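Local coordinates for protein acid phosphatase (Bacillus anthracis, PDB 2I33) that probably hydrolyses phosphate monoesters at acidic pH as a magnesium-binding class C acid phosphatase of the HAD superfamily, at residues K85-P88 against Y89-D93; N125-T128 against N129-D132; L110-T113 against E114-G117. All coordinates share one frame; numbering follows the deposited sequence. Where two conformers were deposited one is given.

Overall arrangement
Read from the N terminus, the three contacts follow one another in the order 1, 3, 2, and none nests within or crosses another; each is local, within one continuous run of chain. Contact 1 closes the loop joining helix 74-83 to helix 91-97. Contact 3 finishes helix 106-115, just before strand 119-125 of the parallel sheet. Contact 2 then turns the chain from the end of that strand into helix 131-141. Contacts 1 and 2, with centres about 15 Å apart, are tied by a salt bridge from Asp-92 to Lys-127. Contact 3 stands apart, its nearest atoms about 13 Å from contact 2 and about 17 Å from contact 1.

Contact 1: residues K85-P88 against Y89-D93; sequences KGYP and YKWDD
Trp-91 leans back over the loop it leaves, and its side chain meets Pro-88 first and Tyr-87 next. Its CB lies 4.1 Å from Pro-88 CB and also packs against the Pro-88 carbonyl. With CG anti to the backbone N (chi1 176°), the indole is carried across to Tyr-87, whose CE2 comes to 3.5 Å from Trp-91 CG. CE2 and CD2 of Tyr-87 stand over the indole face at CG, CD2 and CE3, while CD1 and NE1 also lie near its CE2. The rings form a T-shaped (edge-to-face) pair, planes at 69°, with the tyrosine edge directed at the five-membered ring. Beyond this pair the indole touches the magnesium ligand Asp-67 and meets His-76 edge-to-face.

The loop is two beta turns in succession. The Tyr-87 to Pro-88 peptide is cis, making residues 86-89 a type VI turn, closed by Tyr-89 N to Gly-86 O at 3.0 Å; Pro-88 CB sits over the centre of the Tyr-87 ring, the aromatic-proline contact often seen beside a cis peptide. A type II turn follows, with Trp-91 N donating to Pro-88 O at 2.9 Å and Lys-90, of positive phi, as the N-cap of helix 91-97. The same carbonyl accepts from a water that in turn accepts a hydrogen bond from Asp-92 N, extending the grip into the first helical turn.

In one of its two deposited conformers, Lys-85 lies across a face of Tyr-89 in a CH-pi contact, CD 3.9 Å from the ring centroid. Its chain then bends at chi4 and takes NZ away, while Lys-90 CG covers the opposite face of Tyr-89.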
ATOM      1  N   LYS A  85      15.709 -15.386  12.297  1.00 24.72           N
ATOM      2  CA  LYS A  85      15.054 -15.260  13.595  0.50 25.37           C
ATOM      3  C   LYS A  85      14.097 -14.082  13.556  1.00 25.70           C
ATOM      4  O   LYS A  85      14.491 -12.929  13.456  1.00 24.41           O
ATOM      5  CB  LYS A  85      16.106 -15.154  14.706  0.50 25.28           C
ATOM      6  CG  LYS A  85      16.986 -16.392  14.763  0.50 26.07           C
ATOM      7  CD  LYS A  85      18.139 -16.282  15.758  0.50 26.36           C
ATOM      8  CE  LYS A  85      18.870 -17.603  15.876  0.50 28.74           C
ATOM      9  NZ  LYS A  85      19.530 -17.980  14.601  0.50 29.20           N
ATOM     10  N   GLY A  86      12.806 -14.393  13.600  1.00 26.21           N
ATOM     11  CA  GLY A  86      11.789 -13.413  13.447  1.00 26.63           C
ATOM     12  C   GLY A  86      11.556 -12.527  14.655  1.00 26.45           C
ATOM     13  O   GLY A  86      12.006 -12.806  15.782  1.00 25.72           O
ATOM     14  N   TYR A  87      10.777 -11.483  14.413  1.00 28.04           N
ATOM     15  CA  TYR A  87      10.327 -10.593  15.456  1.00 28.22           C
ATOM     16  C   TYR A  87       9.743 -11.429  16.566  1.00 27.35           C
ATOM     17  O   TYR A  87       9.008 -12.377  16.290  1.00 27.69           O
ATOM     18  CB  TYR A  87       9.238  -9.667  14.910  1.00 29.45           C
ATOM     19  CG  TYR A  87       8.546  -8.840  15.976  1.00 30.19           C
ATOM     20  CD1 TYR A  87       7.452  -9.344  16.678  1.00 31.47           C
ATOM     21  CD2 TYR A  87       9.013  -7.573  16.307  1.00 31.82           C
ATOM     22  CE1 TYR A  87       6.822  -8.597  17.675  1.00 32.16           C
ATOM     23  CE2 TYR A  87       8.395  -6.825  17.272  1.00 31.98           C
ATOM     24  CZ  TYR A  87       7.299  -7.339  17.966  1.00 33.65           C
ATOM     25  OH  TYR A  87       6.685  -6.592  18.956  1.00 36.24           O
ATOM     26  N   PRO A  88      10.006 -11.068  17.835  1.00 26.04           N
ATOM     27  CA  PRO A  88      10.727  -9.872  18.295  1.00 25.59           C
ATOM     28  C   PRO A  88      12.224 -10.054  18.616  1.00 25.30           C
ATOM     29  O   PRO A  88      12.786  -9.305  19.413  1.00 25.01           O
ATOM     30  CB  PRO A  88       9.962  -9.532  19.568  1.00 26.24           C
ATOM     31  CG  PRO A  88       9.668 -10.837  20.134  1.00 26.80           C
ATOM     32  CD  PRO A  88       9.425 -11.788  18.968  1.00 26.68           C
ATOM     33  N   TYR A  89      12.882 -11.026  18.002  1.00 23.60           N
ATOM     34  CA  TYR A  89      14.319 -11.204  18.214  1.00 23.36           C
ATOM     35  C   TYR A  89      15.038  -9.903  17.909  1.00 23.19           C
ATOM     36  O   TYR A  89      14.876  -9.376  16.814  1.00 24.11           O
ATOM     37  CB  TYR A  89      14.827 -12.264  17.277  1.00 23.91           C
ATOM     38  CG  TYR A  89      16.303 -12.518  17.392  1.00 23.14           C
ATOM     39  CD1 TYR A  89      16.834 -13.073  18.541  1.00 21.89           C
ATOM     40  CD2 TYR A  89      17.166 -12.212  16.350  1.00 23.18           C
ATOM     41  CE1 TYR A  89      18.181 -13.356  18.656  1.00 25.08           C
ATOM     42  CE2 TYR A  89      18.528 -12.501  16.463  1.00 23.35           C
ATOM     43  CZ  TYR A  89      19.021 -13.042  17.608  1.00 24.64           C
ATOM     44  OH  TYR A  89      20.371 -13.344  17.751  1.00 27.07           O
ATOM     45  N   LYS A  90      15.777  -9.408  18.902  1.00 23.38           N
ATOM     46  CA  LYS A  90      16.555  -8.160  18.801  1.00 23.57           C
ATOM     47  C   LYS A  90      15.715  -6.924  18.441  1.00 24.21           C
ATOM     48  O   LYS A  90      16.230  -5.893  18.017  1.00 24.77           O
ATOM     49  CB  LYS A  90      17.777  -8.388  17.890  1.00 23.63           C
ATOM     50  CG  LYS A  90      18.762  -9.337  18.525  1.00 25.71           C
ATOM     51  CD  LYS A  90      20.077  -9.442  17.792  1.00 28.74           C
ATOM     52  CE  LYS A  90      21.077 -10.224  18.640  1.00 30.85           C
ATOM     53  NZ  LYS A  90      22.427 -10.457  18.026  1.00 35.03           N
ATOM     54  N   TRP A  91      14.398  -6.982  18.670  1.00 24.55           N
ATOM     55  CA  TRP A  91      13.571  -5.815  18.449  1.00 25.19           C
ATOM     56  C   TRP A  91      13.928  -4.711  19.442  1.00 24.84           C
ATOM     57  O   TRP A  91      14.095  -3.546  19.064  1.00 25.55           O
ATOM     58  CB  TRP A  91      12.099  -6.182  18.559  1.00 25.94           C
ATOM     59  CG  TRP A  91      11.203  -5.022  18.445  1.00 25.86           C
ATOM     60  CD1 TRP A  91      10.474  -4.457  19.436  1.00 27.59           C
ATOM     61  CD2 TRP A  91      10.913  -4.293  17.258  1.00 27.17           C
ATOM     62  NE1 TRP A  91       9.756  -3.382  18.937  1.00 28.04           N
ATOM     63  CE2 TRP A  91      10.010  -3.262  17.601  1.00 26.98           C
ATOM     64  CE3 TRP A  91      11.341  -4.390  15.939  1.00 27.83           C
ATOM     65  CZ2 TRP A  91       9.526  -2.346  16.656  1.00 28.25           C
ATOM     66  CZ3 TRP A  91      10.858  -3.508  15.021  1.00 28.53           C
ATOM     67  CH2 TRP A  91       9.962  -2.489  15.376  1.00 29.13           C
ATOM     68  N   ASP A  92      14.061  -5.055  20.712  1.00 24.85           N
ATOM     69  CA  ASP A  92      14.426  -4.042  21.704  1.00 25.66           C
ATOM     70  C   ASP A  92      15.793  -3.448  21.411  1.00 25.67           C
ATOM     71  O   ASP A  92      15.992  -2.230  21.598  1.00 25.82           O
ATOM     72  CB  ASP A  92      14.399  -4.623  23.102  1.00 25.79           C
ATOM     73  CG  ASP A  92      12.977  -4.887  23.583  1.00 27.26           C
ATOM     74  OD1 ASP A  92      12.037  -4.530  22.823  1.00 28.70           O
ATOM     75  OD2 ASP A  92      12.851  -5.435  24.715  1.00 31.54           O
ATOM     76  N   ASP A  93      16.724  -4.287  20.963  1.00 25.73           N
ATOM     77  CA  ASP A  93      18.053  -3.806  20.549  1.00 25.84           C
ATOM     78  C   ASP A  93      17.900  -2.740  19.455  1.00 25.51           C
ATOM     79  O   ASP A  93      18.498  -1.663  19.518  1.00 26.50           O
ATOM     80  CB  ASP A  93      18.932  -4.953  20.038  1.00 26.04           C
ATOM     81  CG  ASP A  93      19.461  -5.866  21.150  1.00 27.45           C
ATOM     82  OD1 ASP A  93      19.237  -5.610  22.358  1.00 30.78           O
ATOM     83  OD2 ASP A  93      20.182  -6.826  20.795  1.00 31.49           O
TER
HETATM   84  O   HOH W   1      13.604  -7.751  21.740  1.00 21.21           O

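Contact 2: residues N125-T128 against N129-D132; sequences NRKT and NQLD
Lys-127 O accepts from Gln-130 N at 2.8 Å, and the glutamine repays the bond with its side chain: Lys-127 N donates to Gln-130 OE1 at 3.0 Å, with an N-H...O angle of 162°. Main chain and side chain of Gln-130 together clasp the lysine's backbone N and O. The glutamine CG is anti to its own carbonyl carbon (chi1 -64°) and the chain beyond is extended, bringing the buried amide back over the start of the turn, where OE1 also lies against Arg-126 CB.

The lysine chain crosses this amide: a bend at chi3 (-80°) lays CE 3.3 Å from Gln-130 NE2, and NZ goes on, extended, to a salt bridge with Asp-92 of helix 91-97. NZ also donates to a water that takes a bond from Asn-129 ND2. Asn-129 runs beside the lysine, pointing the same way, and its OD1 touches Lys-127 CB at 3.4 Å. A second water joins Thr-128 OG1 to Asn-129 N.

Residues 127-130 form a type I turn, and a further bond from Leu-131 N to Thr-128 O, 3.2 Å, winds it on toward helix 131-141, with Gln-130 as N-cap. The extended Arg-126 reaches a salt bridge with the magnesium ligand Asp-67 through NH2 and a hydrogen bond with Thr-134 of the helix through NH1. The arrangement is that of a strand-to-helix connection at the carboxyl end of a HAD-type Rossmann-like sheet, where Ser-124, whose OG accepts from Arg-126 N, fits the position of the family's motif II.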
ATOM      1  N   ASN A 125       2.254   1.228  19.801  1.00 26.23           N
ATOM      2  CA  ASN A 125       2.383   0.076  20.674  1.00 27.36           C
ATOM      3  C   ASN A 125       3.816  -0.349  21.010  1.00 27.47           C
ATOM      4  O   ASN A 125       4.033  -1.419  21.582  1.00 28.29           O
ATOM      5  CB  ASN A 125       1.522  -1.082  20.169  1.00 27.69           C
ATOM      6  CG  ASN A 125       0.046  -0.764  20.269  1.00 26.71           C
ATOM      7  OD1 ASN A 125      -0.320   0.189  20.945  1.00 27.02           O
ATOM      8  ND2 ASN A 125      -0.801  -1.556  19.616  1.00 29.69           N
ATOM      9  N   ARG A 126       4.775   0.544  20.757  1.00 27.63           N
ATOM     10  CA  ARG A 126       6.006   0.486  21.535  1.00 27.67           C
ATOM     11  C   ARG A 126       5.638   0.506  23.012  1.00 28.22           C
ATOM     12  O   ARG A 126       4.589   1.049  23.414  1.00 26.96           O
ATOM     13  CB  ARG A 126       6.911   1.656  21.203  1.00 27.98           C
ATOM     14  CG  ARG A 126       7.512   1.577  19.830  1.00 28.92           C
ATOM     15  CD  ARG A 126       8.115   2.863  19.421  1.00 31.57           C
ATOM     16  NE  ARG A 126       8.796   2.661  18.155  1.00 31.57           N
ATOM     17  CZ  ARG A 126      10.057   2.973  17.894  1.00 30.10           C
ATOM     18  NH1 ARG A 126      10.820   3.554  18.796  1.00 28.19           N
ATOM     19  NH2 ARG A 126      10.567   2.653  16.712  1.00 29.35           N
ATOM     20  N   LYS A 127       6.501  -0.109  23.810  1.00 27.68           N
ATOM     21  CA  LYS A 127       6.281  -0.239  25.233  1.00 29.71           C
ATOM     22  C   LYS A 127       6.604   1.087  25.912  1.00 28.84           C
ATOM     23  O   LYS A 127       7.498   1.806  25.506  1.00 27.94           O
ATOM     24  CB  LYS A 127       7.163  -1.353  25.779  1.00 30.24           C
ATOM     25  CG  LYS A 127       6.927  -2.725  25.110  1.00 31.80           C
ATOM     26  CD  LYS A 127       7.867  -3.807  25.650  1.00 33.40           C
ATOM     27  CE  LYS A 127       9.260  -3.723  25.025  1.00 37.55           C
ATOM     28  NZ  LYS A 127      10.123  -4.889  25.369  1.00 39.94           N
ATOM     29  N   THR A 128       5.888   1.394  26.984  1.00 29.33           N
ATOM     30  CA  THR A 128       6.169   2.613  27.731  1.00 29.72           C
ATOM     31  C   THR A 128       7.636   2.724  28.193  1.00 29.26           C
ATOM     32  O   THR A 128       8.166   3.833  28.305  1.00 29.47           O
ATOM     33  CB  THR A 128       5.222   2.730  28.920  1.00 29.69           C
ATOM     34  OG1 THR A 128       5.155   1.457  29.579  1.00 30.74           O
ATOM     35  CG2 THR A 128       3.853   3.132  28.433  1.00 30.18           C
ATOM     36  N   ASN A 129       8.306   1.590  28.412  1.00 29.09           N
ATOM     37  CA  ASN A 129       9.725   1.620  28.811  1.00 28.88           C
ATOM     38  C   ASN A 129      10.688   1.879  27.648  1.00 29.13           C
ATOM     39  O   ASN A 129      11.905   1.945  27.826  1.00 29.30           O
ATOM     40  CB  ASN A 129      10.122   0.366  29.609  1.00 29.36           C
ATOM     41  CG  ASN A 129      10.122  -0.912  28.771  1.00 30.07           C
ATOM     42  OD1 ASN A 129      10.050  -0.876  27.549  1.00 33.44           O
ATOM     43  ND2 ASN A 129      10.200  -2.055  29.446  1.00 33.51           N
ATOM     44  N   GLN A 130      10.119   2.065  26.462  1.00 27.56           N
ATOM     45  CA  GLN A 130      10.877   2.453  25.285  1.00 27.84           C
ATOM     46  C   GLN A 130      10.630   3.916  24.964  1.00 27.56           C
ATOM     47  O   GLN A 130      10.998   4.376  23.911  1.00 26.49           O
ATOM     48  CB  GLN A 130      10.487   1.551  24.112  1.00 28.76           C
ATOM     49  CG  GLN A 130      10.857   0.120  24.387  1.00 29.59           C
ATOM     50  CD  GLN A 130      10.353  -0.856  23.363  1.00 31.38           C
ATOM     51  OE1 GLN A 130       9.235  -0.754  22.877  1.00 30.61           O
ATOM     52  NE2 GLN A 130      11.187  -1.852  23.051  1.00 30.87           N
ATOM     53  N   LEU A 131      10.033   4.658  25.885  1.00 27.68           N
ATOM     54  CA  LEU A 131       9.776   6.070  25.627  1.00 27.70           C
ATOM     55  C   LEU A 131      11.049   6.867  25.364  1.00 27.40           C
ATOM     56  O   LEU A 131      11.106   7.633  24.400  1.00 28.68           O
ATOM     57  CB  LEU A 131       8.982   6.716  26.756  1.00 28.21           C
ATOM     58  CG  LEU A 131       8.645   8.210  26.610  1.00 29.25           C
ATOM     59  CD1 LEU A 131       7.605   8.458  25.521  1.00 30.54           C
ATOM     60  CD2 LEU A 131       8.137   8.718  27.917  1.00 29.62           C
ATOM     61  N   ASP A 132      12.065   6.680  26.191  1.00 28.32           N
ATOM     62  CA  ASP A 132      13.299   7.451  26.038  1.00 28.43           C
ATOM     63  C   ASP A 132      13.923   7.218  24.675  1.00 28.25           C
ATOM     64  O   ASP A 132      14.268   8.173  23.984  1.00 27.93           O
ATOM     65  CB  ASP A 132      14.283   7.153  27.181  1.00 29.50           C
ATOM     66  CG  ASP A 132      13.853   7.786  28.491  1.00 32.13           C
ATOM     67  OD1 ASP A 132      12.904   8.611  28.488  1.00 38.36           O
ATOM     68  OD2 ASP A 132      14.484   7.490  29.531  1.00 35.99           O
TER
HETATM   69  O   HOH W   2      10.207  -5.203  28.491  1.00 48.09           O
HETATM   70  O   HOH W   3       6.843  -0.699  29.480  1.00 31.48           O

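Contact 3: residues L110-T113 against E114-G117; sequences LKYT and ESKG
Tyr-112 and Lys-116, one helical turn apart, cross with the lysine over a face of the ring. Lys-116 CG stands 4.1 Å from the ring centroid and 23° off its normal, a CH-pi contact, and the chain continues across the ring until CE reaches Tyr-112 OH at 3.0 Å, a tight approach. The lysine follows the tyrosine by bending at chi2, chi3 and chi4, the last two away from staggered values (-138° and 148°), which suggests some strain.

On another side of the helix Lys-111 and Glu-114 lie alongside each other, pointing the same way. The lysine folds at chi2 and chi3 to bring NZ within 2.9 Å of Glu-114 OE1, a salt bridge that meets the oxygen nearly along its C-O direction. At the helix's last turn, Ser-115 OG donates to Tyr-112 O at 2.7 Å, in the carbonyl plane and on a lone pair; Lys-116 N adds a weak bond to this oxygen and a second bond to Thr-113 O.

Behind this shell are the regular bonds of helix 106-115, such as Glu-114 N to Leu-110 O at 2.9 Å. The helix ends in a Schellman motif at Gly-117, whose phi is positive. Tyr-112 OH is hydrogen-bonded to Asp-49 of helix 31-54, setting the ring that Lys-116 covers, while Leu-110 and Thr-113 pack on strands 59-64 and 119-125. Thr-113 OG1 turns back to Phe-109 O.

Chemically, Tyr-112 O takes the serine hydroxyl as well as its weak helical bond, and the bonding shifts from i+4 toward i+3 as the helix ends; the positive charge of Lys-116 would probably suit this C-terminal end, and Lys-111 would offset the less favourable carboxylate of Glu-114.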
ATOM      1  N   LEU A 110       4.051  16.564   9.359  1.00 25.83           N
ATOM      2  CA  LEU A 110       3.959  16.858  10.767  1.00 26.14           C
ATOM      3  C   LEU A 110       4.376  18.310  11.082  1.00 25.90           C
ATOM      4  O   LEU A 110       3.764  18.967  11.912  1.00 26.13           O
ATOM      5  CB  LEU A 110       4.826  15.900  11.577  1.00 26.28           C
ATOM      6  CG  LEU A 110       4.367  14.445  11.507  1.00 27.05           C
ATOM      7  CD1 LEU A 110       5.430  13.536  12.061  1.00 29.17           C
ATOM      8  CD2 LEU A 110       3.059  14.278  12.245  1.00 28.30           C
ATOM      9  N   LYS A 111       5.419  18.814  10.422  1.00 27.07           N
ATOM     10  CA  LYS A 111       5.803  20.192  10.589  1.00 27.32           C
ATOM     11  C   LYS A 111       4.710  21.137  10.096  1.00 26.55           C
ATOM     12  O   LYS A 111       4.505  22.194  10.691  1.00 26.88           O
ATOM     13  CB  LYS A 111       7.122  20.491   9.886  1.00 28.14           C
ATOM     14  CG  LYS A 111       8.313  19.768  10.487  1.00 31.75           C
ATOM     15  CD  LYS A 111       8.603  20.124  11.915  1.00 36.23           C
ATOM     16  CE  LYS A 111       9.278  21.470  12.057  1.00 38.87           C
ATOM     17  NZ  LYS A 111       9.380  21.837  13.490  1.00 40.58           N
ATOM     18  N   TYR A 112       4.011  20.759   9.019  1.00 25.61           N
ATOM     19  CA  TYR A 112       2.878  21.561   8.551  1.00 26.12           C
ATOM     20  C   TYR A 112       1.765  21.620   9.586  1.00 25.75           C
ATOM     21  O   TYR A 112       1.246  22.676   9.942  1.00 25.82           O
ATOM     22  CB  TYR A 112       2.319  20.994   7.274  1.00 26.65           C
ATOM     23  CG  TYR A 112       1.130  21.763   6.763  1.00 27.09           C
ATOM     24  CD1 TYR A 112       1.295  22.958   6.074  1.00 27.81           C
ATOM     25  CD2 TYR A 112      -0.164  21.289   6.952  1.00 27.56           C
ATOM     26  CE1 TYR A 112       0.203  23.665   5.604  1.00 29.11           C
ATOM     27  CE2 TYR A 112      -1.254  22.003   6.485  1.00 28.91           C
ATOM     28  CZ  TYR A 112      -1.064  23.172   5.801  1.00 27.52           C
ATOM     29  OH  TYR A 112      -2.149  23.894   5.313  1.00 29.99           O
ATOM     30  N   THR A 113       1.426  20.441  10.079  1.00 25.19           N
ATOM     31  CA  THR A 113       0.429  20.296  11.117  1.00 26.01           C
ATOM     32  C   THR A 113       0.770  21.183  12.311  1.00 26.14           C
ATOM     33  O   THR A 113      -0.082  21.938  12.801  1.00 25.69           O
ATOM     34  CB  THR A 113       0.318  18.822  11.508  1.00 26.28           C
ATOM     35  OG1 THR A 113      -0.098  18.057  10.370  1.00 28.04           O
ATOM     36  CG2 THR A 113      -0.684  18.663  12.605  1.00 26.93           C
ATOM     37  N   GLU A 114       2.021  21.118  12.755  1.00 26.49           N
ATOM     38  CA  GLU A 114       2.495  21.960  13.861  1.00 27.62           C
ATOM     39  C   GLU A 114       2.370  23.463  13.541  1.00 27.02           C
ATOM     40  O   GLU A 114       2.030  24.295  14.423  1.00 28.10           O
ATOM     41  CB  GLU A 114       3.945  21.626  14.183  1.00 27.18           C
ATOM     42  CG  GLU A 114       4.508  22.467  15.317  1.00 30.02           C
ATOM     43  CD  GLU A 114       5.910  22.074  15.687  1.00 33.72           C
ATOM     44  OE1 GLU A 114       6.750  21.925  14.765  1.00 36.43           O
ATOM     45  OE2 GLU A 114       6.158  21.907  16.902  1.00 37.40           O
ATOM     46  N   SER A 115       2.622  23.820  12.287  1.00 26.44           N
ATOM     47  CA  SER A 115       2.548  25.226  11.875  1.00 26.18           C
ATOM     48  C   SER A 115       1.117  25.753  11.935  1.00 26.44           C
ATOM     49  O   SER A 115       0.915  26.957  12.015  1.00 25.92           O
ATOM     50  CB  SER A 115       3.106  25.450  10.479  1.00 27.18           C
ATOM     51  OG  SER A 115       2.159  25.122   9.485  1.00 27.78           O
ATOM     52  N   LYS A 116       0.142  24.851  11.847  1.00 26.11           N
ATOM     53  CA  LYS A 116      -1.273  25.233  11.876  1.00 27.56           C
ATOM     54  C   LYS A 116      -1.821  25.259  13.283  1.00 27.52           C
ATOM     55  O   LYS A 116      -3.000  25.545  13.492  1.00 27.99           O
ATOM     56  CB  LYS A 116      -2.103  24.266  11.034  1.00 27.53           C
ATOM     57  CG  LYS A 116      -1.795  24.277   9.524  1.00 31.56           C
ATOM     58  CD  LYS A 116      -1.971  25.675   8.952  1.00 35.62           C
ATOM     59  CE  LYS A 116      -2.670  25.724   7.601  1.00 38.78           C
ATOM     60  NZ  LYS A 116      -3.473  26.964   7.415  1.00 40.10           N
ATOM     61  N   GLY A 117      -0.959  24.960  14.254  1.00 27.64           N
ATOM     62  CA  GLY A 117      -1.353  24.958  15.639  1.00 28.14           C
ATOM     63  C   GLY A 117      -2.099  23.714  16.081  1.00 28.21           C
ATOM     64  O   GLY A 117      -2.748  23.723  17.143  1.00 28.86           O
TER